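Local atomic coordinates of NK CELL activating receptor (Homo sapiens, PDB entry 1HKF), a protein that acts as a cytotoxicity-activating receptor that may help activated natural killer cells lyse tumour cells, represented here by its extracellular immunoglobulin domain. Residues E42-C47 and G82-T87; L53-L58 and W100-R105; T70-I75 and E93-H98. One frame throughout, in Å; residues are numbered along the deposited sequence.

Contact 1. Residues E42-C47 and G82-T87; sequences EKKGWC and GFFTVT
Phe84 is the first residue of 82-87 to touch the facing strand, and it lays one ring face against the side chain of Lys44. Its CG sits between the backbone N and the carbonyl carbon, chi1 64°, and from there the ring rises to the facing strand. Lys44 CB stands over the middle of the ring, 3.7 Å from the Phe84 ring centroid and only 1° off the normal. This is a CH-pi contact. The lysine chain then bends at chi2, and its CD passes 3.8 Å from Phe84 CD1. The charged end turns away from the ring. Lys44 NZ donates to Glu42 O at 2.7 Å, in the carbonyl plane, and also forms a salt bridge with Asp77. The aliphatic part is thus buried while the amine keeps polar partners.

The two strands belong to the two facing sheets of a V-set immunoglobulin sandwich. Strand 43-47 carries the core tryptophan of this fold, and Cys101 of the intersheet disulfide touches both Trp46 and Phe84.

Val86 follows two residues later, on the same side of its strand as Phe84. Its CG1 lies over one face of the indole, 3.6 Å from the centroid of the five-membered ring of Trp46. The second branch, Val86 CG2, reaches Trp46 CB and CE3, each at 4.0 Å. Beyond these pairs, Ile75 of the neighbouring strand packs on both Phe84 and Val86.

Contact 2. Residues L53-L58 and W100-R105; sequences LVCIRL and WCRIYR
With chi1 at -163°, the sulfur of Cys55 swings away from its own backbone N and comes to the indole of Trp100. The chain of Arg102 is extended from CG to NE and carries its guanidinium out to the same cysteine. The chain of Arg57 is instead folded, at chi2 and chi3, and brings the guanidinium back against the ring of Tyr104.

Cys55 SG is 3.6 Å from Trp100 CD1. It meets the ring obliquely, as a sulfur-aromatic contact, 4.6 Å from the centroid of the five-membered ring of Trp100. The indole is also held by Trp100 NE1, which bonds to Glu49. Arg102 touches the cysteine lower down, with NH1 3.4 Å from Cys55 CB. The sulfur lies over one face of that guanidinium. Arg102 NH2 in turn stands over a Trp100 face, toward the rim.

Arg57 and Tyr104 approach from opposite directions. Tyr104 CE2 lies 3.5 Å above the plane of the Arg57 guanidinium, with the two planes 34° apart. Arg57 NH2 is 3.2 Å from Tyr104 OH. The clear polar partner of this arginine is Thr60, bonded to NH1. Arg57 NE and Arg102 NH1, two like charges on this face, are 6.8 Å apart and not in contact.

Strands 54-58 and 100-104 run at 80° to each other, with strand 43-49 between them in the sheet. Cys55 is bound to Cys47 of that strand, an extra disulfide beside the canonical one of the V-set fold, as in domains related to the polymeric immunoglobulin receptor.

Contact 3. Residues T70-I75 and E93-H98; sequences TSRFTI and EEDSGH
The guanidinium of Arg72 and the carboxylate of Asp95 meet edge to edge, their planes 18° apart. Over one guanidinium face lies Phe73 CE1, 4.2 Å above the plane and toward the rim. The edge that carries NH1 and NH2 faces the two carboxylate oxygens, giving a two-pronged salt bridge. It is the arginine-aspartate bridge familiar from immunoglobulin V domains. It closes one end of the sandwich, joining the turn before strand 73-78 to the 3-10 segment 93-95 that leads into strand 97-104.

The two side chains come from opposite directions. Arg72 bends at chi3, which swings its guanidinium into line with the acid. Arg72 NE is used elsewhere, as donor to Thr89 O, so it helps fix the rotation of the group. Asp95 is buried, and its OD2 also accepts from the backbone N of Arg92. The Arg92 side chain brings a second positive charge close to Arg72.

The backbone on each side is shaped by turns. Thr70 to Phe73 form a type II' turn, closed by a weak bond of 3.5 Å from Phe73 N to Thr70 O. In the other segment Ser96 N donates to Glu93 O at 3.0 Å. Asp95 O accepts from Tyr99 OH, the tyrosine corner of the fold.

The Arg72 NH2 to Asp95 OD2 distance, 2.4 Å, is doubtfully short. The other prong is ordinary: Arg72 NH1 donates to Asp95 OD1 at 3.2 Å and 153°, reaching the syn side of that oxygen.

In the fold
All three contacts lie in one V-set domain. Contact 1 is near its centre and joins the two sheets. Contact 2 lies on the outer side of the larger sheet, its centre about 10 Å from that of contact 1. The centre of contact 3 lies about 13 Å from each. Along the chain the segments run 42-47, 53-58, 70-75, 82-87, 93-98, 100-105, so contact 1 interleaves with both others. Contacts 2 and 3 share strand 97-104. The Cys47-Cys55 disulfide ties contact 1 to contact 2, and Thr87 N probably hydrogen-bonds to Thr74 O between contacts 1 and 3. Together they join the sheets, the larger sheet's face and one sandwich end within the receptor's single extracellular immunoglobulin domain.

Contact 1. Residues E42-C47 and G82-T87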
# COMPACT_ATOMS: atom_id res chain seq x y z
N GLU A 42 21.94 -6.41 -7.57
CA GLU A 42 21.18 -7.61 -7.25
C GLU A 42 19.74 -7.53 -7.77
O GLU A 42 18.97 -6.61 -7.40
CB GLU A 42 21.16 -7.81 -5.74
CG GLU A 42 22.56 -8.08 -5.08
CD GLU A 42 22.43 -8.37 -3.56
OE1 GLU A 42 22.20 -7.42 -2.74
OE2 GLU A 42 22.52 -9.56 -3.20
N LYS A 43 19.35 -8.47 -8.62
CA LYS A 43 17.97 -8.46 -9.07
C LYS A 43 17.01 -8.63 -7.86
O LYS A 43 17.33 -9.32 -6.88
CB LYS A 43 17.76 -9.55 -10.08
CG LYS A 43 18.58 -9.25 -11.29
CD LYS A 43 18.37 -10.25 -12.38
CE LYS A 43 19.16 -9.77 -13.60
NZ LYS A 43 18.72 -10.62 -14.76
N LYS A 44 15.85 -7.99 -7.93
CA LYS A 44 14.87 -8.06 -6.82
C LYS A 44 13.67 -8.79 -7.38
O LYS A 44 13.32 -8.59 -8.56
CB LYS A 44 14.51 -6.63 -6.41
CG LYS A 44 15.74 -5.70 -6.13
CD LYS A 44 16.59 -6.26 -4.98
CE LYS A 44 17.62 -5.27 -4.47
NZ LYS A 44 18.44 -4.71 -5.62
N GLY A 45 13.05 -9.66 -6.59
CA GLY A 45 11.91 -10.41 -7.13
C GLY A 45 10.83 -10.55 -6.08
O GLY A 45 11.09 -10.41 -4.88
N TRP A 46 9.62 -10.81 -6.54
CA TRP A 46 8.45 -11.02 -5.68
C TRP A 46 7.82 -12.30 -6.23
O TRP A 46 7.59 -12.42 -7.43
CB TRP A 46 7.44 -9.87 -5.82
CG TRP A 46 6.13 -9.99 -4.99
CD1 TRP A 46 4.84 -10.07 -5.49
CD2 TRP A 46 5.99 -9.88 -3.55
NE1 TRP A 46 3.92 -10.00 -4.47
CE2 TRP A 46 4.59 -9.89 -3.27
CE3 TRP A 46 6.91 -9.78 -2.48
CZ2 TRP A 46 4.08 -9.80 -1.96
CZ3 TRP A 46 6.41 -9.68 -1.18
CH2 TRP A 46 4.98 -9.69 -0.93
N CYS A 47 7.58 -13.29 -5.36
CA CYS A 47 6.99 -14.51 -5.88
C CYS A 47 6.02 -15.08 -4.88
O CYS A 47 6.07 -14.78 -3.70
CB CYS A 47 8.09 -15.53 -6.21
SG CYS A 47 9.04 -15.88 -4.71
N GLY A 82 18.20 2.04 -0.55
CA GLY A 82 18.35 0.89 0.33
C GLY A 82 17.13 -0.03 0.43
O GLY A 82 17.04 -0.83 1.35
N PHE A 83 16.17 0.09 -0.50
CA PHE A 83 15.01 -0.82 -0.45
C PHE A 83 14.31 -0.76 -1.75
O PHE A 83 14.55 0.17 -2.52
CB PHE A 83 14.01 -0.42 0.67
CG PHE A 83 13.33 0.92 0.44
CD1 PHE A 83 13.88 2.10 0.92
CD2 PHE A 83 12.11 0.98 -0.26
CE1 PHE A 83 13.23 3.36 0.72
CE2 PHE A 83 11.45 2.20 -0.47
CZ PHE A 83 12.01 3.40 0.02
N PHE A 84 13.49 -1.78 -2.02
CA PHE A 84 12.63 -1.79 -3.18
C PHE A 84 11.19 -1.94 -2.67
O PHE A 84 10.95 -2.34 -1.52
CB PHE A 84 12.94 -2.90 -4.17
CG PHE A 84 12.75 -4.29 -3.66
CD1 PHE A 84 13.73 -4.91 -2.89
CD2 PHE A 84 11.66 -5.06 -4.08
CE1 PHE A 84 13.65 -6.25 -2.55
CE2 PHE A 84 11.55 -6.42 -3.75
CZ PHE A 84 12.58 -7.02 -2.97
N THR A 85 10.25 -1.55 -3.51
CA THR A 85 8.85 -1.59 -3.14
C THR A 85 8.09 -2.36 -4.17
O THR A 85 8.17 -2.04 -5.35
CB THR A 85 8.21 -0.18 -3.18
OG1 THR A 85 8.89 0.68 -2.24
CG2 THR A 85 6.74 -0.29 -2.80
N VAL A 86 7.37 -3.38 -3.74
CA VAL A 86 6.50 -4.14 -4.62
C VAL A 86 5.06 -3.53 -4.51
O VAL A 86 4.60 -3.21 -3.41
CB VAL A 86 6.41 -5.61 -4.17
CG1 VAL A 86 5.45 -6.41 -5.10
CG2 VAL A 86 7.82 -6.22 -4.17
N THR A 87 4.37 -3.39 -5.64
CA THR A 87 2.98 -2.90 -5.64
C THR A 87 2.14 -3.96 -6.35
O THR A 87 2.53 -4.46 -7.38
CB THR A 87 2.84 -1.54 -6.36
OG1 THR A 87 3.62 -0.55 -5.67
CG2 THR A 87 1.38 -1.04 -6.31

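Contact 2. Residues L53-L58 and W100-R105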
# COMPACT_ATOMS: atom_id res chain seq x y z
N LEU A 53 8.75 -25.77 -1.68
CA LEU A 53 9.99 -25.61 -2.38
C LEU A 53 9.81 -25.00 -3.76
O LEU A 53 10.70 -25.13 -4.62
CB LEU A 53 10.70 -26.95 -2.53
CG LEU A 53 11.18 -27.61 -1.23
CD1 LEU A 53 11.76 -28.99 -1.51
CD2 LEU A 53 12.20 -26.73 -0.52
N VAL A 54 8.67 -24.34 -4.02
CA VAL A 54 8.37 -23.66 -5.29
C VAL A 54 7.73 -22.31 -5.01
O VAL A 54 6.69 -22.23 -4.38
CB VAL A 54 7.41 -24.48 -6.14
CG1 VAL A 54 7.20 -23.86 -7.51
CG2 VAL A 54 7.91 -25.91 -6.30
N CYS A 55 8.38 -21.25 -5.50
CA CYS A 55 7.88 -19.89 -5.35
C CYS A 55 7.89 -19.37 -6.78
O CYS A 55 8.95 -19.16 -7.37
CB CYS A 55 8.82 -19.04 -4.47
SG CYS A 55 8.06 -17.47 -3.84
N ILE A 56 6.70 -19.17 -7.33
CA ILE A 56 6.49 -18.67 -8.69
C ILE A 56 6.74 -17.16 -8.81
O ILE A 56 6.12 -16.34 -8.10
CB ILE A 56 5.06 -18.97 -9.07
CG1 ILE A 56 4.86 -20.49 -8.97
CG2 ILE A 56 4.73 -18.35 -10.44
CD1 ILE A 56 3.74 -21.01 -9.81
N ARG A 57 7.65 -16.79 -9.71
CA ARG A 57 8.03 -15.38 -9.90
C ARG A 57 6.90 -14.58 -10.48
O ARG A 57 6.40 -14.93 -11.53
CB ARG A 57 9.22 -15.26 -10.83
CG ARG A 57 9.81 -13.85 -10.90
CD ARG A 57 10.49 -13.48 -9.58
NE ARG A 57 11.66 -14.34 -9.31
CZ ARG A 57 12.82 -14.24 -9.97
NH1 ARG A 57 12.97 -13.32 -10.93
NH2 ARG A 57 13.83 -15.05 -9.68
N LEU A 58 6.53 -13.49 -9.83
CA LEU A 58 5.44 -12.66 -10.32
C LEU A 58 5.98 -11.41 -11.02
O LEU A 58 5.43 -10.96 -12.02
CB LEU A 58 4.52 -12.27 -9.16
CG LEU A 58 3.85 -13.50 -8.51
CD1 LEU A 58 2.96 -13.10 -7.38
CD2 LEU A 58 3.04 -14.22 -9.53
N TRP A 100 7.14 -14.08 -1.00
CA TRP A 100 8.48 -13.71 -0.55
C TRP A 100 9.00 -12.61 -1.45
O TRP A 100 8.79 -12.65 -2.65
CB TRP A 100 9.50 -14.83 -0.74
CG TRP A 100 9.32 -16.09 0.03
CD1 TRP A 100 8.46 -17.10 -0.26
CD2 TRP A 100 10.07 -16.49 1.16
NE1 TRP A 100 8.62 -18.12 0.63
CE2 TRP A 100 9.61 -17.77 1.52
CE3 TRP A 100 11.09 -15.90 1.91
CZ2 TRP A 100 10.15 -18.48 2.60
CZ3 TRP A 100 11.63 -16.60 3.00
CH2 TRP A 100 11.15 -17.88 3.33
N CYS A 101 9.65 -11.63 -0.86
CA CYS A 101 10.35 -10.68 -1.67
C CYS A 101 11.80 -11.28 -1.57
O CYS A 101 12.25 -11.67 -0.49
CB CYS A 101 10.24 -9.27 -1.11
SG CYS A 101 11.08 -9.11 0.46
N ARG A 102 12.45 -11.49 -2.72
CA ARG A 102 13.79 -12.07 -2.75
C ARG A 102 14.81 -11.16 -3.45
O ARG A 102 14.46 -10.37 -4.31
CB ARG A 102 13.75 -13.42 -3.42
CG ARG A 102 13.15 -14.47 -2.54
CD ARG A 102 12.97 -15.79 -3.27
NE ARG A 102 12.59 -16.81 -2.31
CZ ARG A 102 12.20 -18.04 -2.65
NH1 ARG A 102 12.15 -18.39 -3.93
NH2 ARG A 102 11.88 -18.90 -1.70
N ILE A 103 16.06 -11.27 -3.05
CA ILE A 103 17.17 -10.48 -3.57
C ILE A 103 18.23 -11.52 -3.99
O ILE A 103 18.65 -12.34 -3.16
CB ILE A 103 17.72 -9.57 -2.48
CG1 ILE A 103 16.58 -8.76 -1.88
CG2 ILE A 103 18.80 -8.70 -3.01
CD1 ILE A 103 16.99 -7.77 -0.82
N TYR A 104 18.59 -11.49 -5.27
CA TYR A 104 19.49 -12.45 -5.95
C TYR A 104 20.89 -11.90 -6.25
O TYR A 104 21.04 -10.78 -6.76
CB TYR A 104 18.85 -12.89 -7.26
CG TYR A 104 17.45 -13.43 -7.10
CD1 TYR A 104 17.25 -14.77 -6.77
CD2 TYR A 104 16.33 -12.60 -7.25
CE1 TYR A 104 15.97 -15.28 -6.58
CE2 TYR A 104 15.03 -13.08 -7.06
CZ TYR A 104 14.86 -14.43 -6.72
OH TYR A 104 13.59 -14.92 -6.51
N ARG A 105 21.91 -12.70 -5.96
CA ARG A 105 23.32 -12.33 -6.19
C ARG A 105 23.71 -12.44 -7.69
O ARG A 105 23.21 -13.33 -8.40
CB ARG A 105 24.25 -13.17 -5.27
CG ARG A 105 24.06 -12.97 -3.75
CD ARG A 105 25.27 -13.47 -2.95
NE ARG A 105 25.02 -13.55 -1.51
CZ ARG A 105 24.41 -14.57 -0.91
NH1 ARG A 105 23.98 -15.60 -1.63
NH2 ARG A 105 24.22 -14.56 0.40

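Contact 3. Residues T70-I75 and E93-H98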
# COMPACT_ATOMS: atom_id res chain seq x y z
N THR A 70 4.68 -5.75 -15.67
CA THR A 70 4.10 -7.13 -15.69
C THR A 70 2.71 -7.23 -15.01
O THR A 70 2.51 -7.86 -13.97
CB THR A 70 5.08 -8.31 -15.16
OG1 THR A 70 5.05 -8.41 -13.73
CG2 THR A 70 6.52 -8.08 -15.64
N SER A 71 1.74 -6.60 -15.66
CA SER A 71 0.36 -6.61 -15.20
C SER A 71 0.17 -5.89 -13.89
O SER A 71 0.71 -4.81 -13.66
CB SER A 71 -0.13 -8.06 -15.07
OG SER A 71 -1.38 -8.11 -14.40
N ARG A 72 -0.64 -6.51 -13.07
CA ARG A 72 -0.99 -5.91 -11.77
C ARG A 72 0.19 -5.71 -10.80
O ARG A 72 0.05 -5.02 -9.78
CB ARG A 72 -2.09 -6.75 -11.13
CG ARG A 72 -3.18 -7.26 -12.07
CD ARG A 72 -4.00 -8.38 -11.45
NE ARG A 72 -4.14 -8.24 -10.00
CZ ARG A 72 -4.04 -9.22 -9.13
NH1 ARG A 72 -3.79 -10.46 -9.55
NH2 ARG A 72 -4.18 -8.97 -7.83
N PHE A 73 1.33 -6.32 -11.10
CA PHE A 73 2.50 -6.26 -10.21
C PHE A 73 3.66 -5.42 -10.69
O PHE A 73 4.04 -5.52 -11.86
CB PHE A 73 3.05 -7.65 -9.94
CG PHE A 73 2.03 -8.74 -9.90
CD1 PHE A 73 1.32 -8.96 -8.73
CD2 PHE A 73 1.75 -9.53 -11.00
CE1 PHE A 73 0.35 -9.97 -8.67
CE2 PHE A 73 0.79 -10.53 -10.95
CZ PHE A 73 0.09 -10.75 -9.79
N THR A 74 4.24 -4.61 -9.82
CA THR A 74 5.40 -3.84 -10.26
C THR A 74 6.37 -3.71 -9.12
O THR A 74 6.00 -3.98 -8.00
CB THR A 74 5.01 -2.43 -10.68
OG1 THR A 74 4.48 -1.73 -9.54
CG2 THR A 74 3.95 -2.51 -11.78
N ILE A 75 7.60 -3.32 -9.42
CA ILE A 75 8.61 -3.11 -8.40
C ILE A 75 9.32 -1.82 -8.72
O ILE A 75 9.56 -1.50 -9.85
CB ILE A 75 9.70 -4.27 -8.35
CG1 ILE A 75 9.14 -5.50 -7.65
CG2 ILE A 75 10.97 -3.81 -7.57
CD1 ILE A 75 10.04 -6.75 -7.77
N GLU A 93 -9.47 -12.01 -3.85
CA GLU A 93 -9.44 -13.03 -2.81
C GLU A 93 -8.36 -14.10 -3.09
O GLU A 93 -7.67 -14.53 -2.16
CB GLU A 93 -10.82 -13.68 -2.72
CG GLU A 93 -11.01 -14.74 -1.63
CD GLU A 93 -12.33 -15.54 -1.79
OE1 GLU A 93 -12.29 -16.74 -2.23
OE2 GLU A 93 -13.38 -14.95 -1.49
N GLU A 94 -8.23 -14.47 -4.36
CA GLU A 94 -7.30 -15.47 -4.84
C GLU A 94 -5.85 -15.08 -4.72
O GLU A 94 -4.97 -15.93 -4.94
CB GLU A 94 -7.54 -15.81 -6.30
CG GLU A 94 -8.81 -16.58 -6.57
CD GLU A 94 -10.05 -15.69 -6.54
OE1 GLU A 94 -9.89 -14.44 -6.49
OE2 GLU A 94 -11.17 -16.27 -6.58
N ASP A 95 -5.58 -13.82 -4.41
CA ASP A 95 -4.21 -13.40 -4.24
C ASP A 95 -3.73 -13.81 -2.85
O ASP A 95 -2.53 -13.72 -2.55
CB ASP A 95 -4.06 -11.88 -4.38
CG ASP A 95 -4.33 -11.40 -5.79
OD1 ASP A 95 -3.95 -12.12 -6.77
OD2 ASP A 95 -4.90 -10.29 -5.90
N SER A 96 -4.64 -14.24 -2.00
CA SER A 96 -4.31 -14.60 -0.64
C SER A 96 -3.30 -15.72 -0.68
O SER A 96 -3.36 -16.59 -1.55
CB SER A 96 -5.57 -15.04 0.13
OG SER A 96 -6.28 -13.90 0.63
N GLY A 97 -2.37 -15.71 0.26
CA GLY A 97 -1.37 -16.76 0.24
C GLY A 97 -0.02 -16.28 0.75
O GLY A 97 0.10 -15.15 1.29
N HIS A 98 1.00 -17.14 0.62
CA HIS A 98 2.36 -16.82 1.10
C HIS A 98 3.16 -16.27 -0.05
O HIS A 98 3.08 -16.77 -1.16
CB HIS A 98 3.05 -18.09 1.64
CG HIS A 98 2.64 -18.45 3.04
ND1 HIS A 98 1.81 -19.50 3.32
CD2 HIS A 98 2.90 -17.85 4.23
CE1 HIS A 98 1.56 -19.53 4.62
NE2 HIS A 98 2.21 -18.54 5.19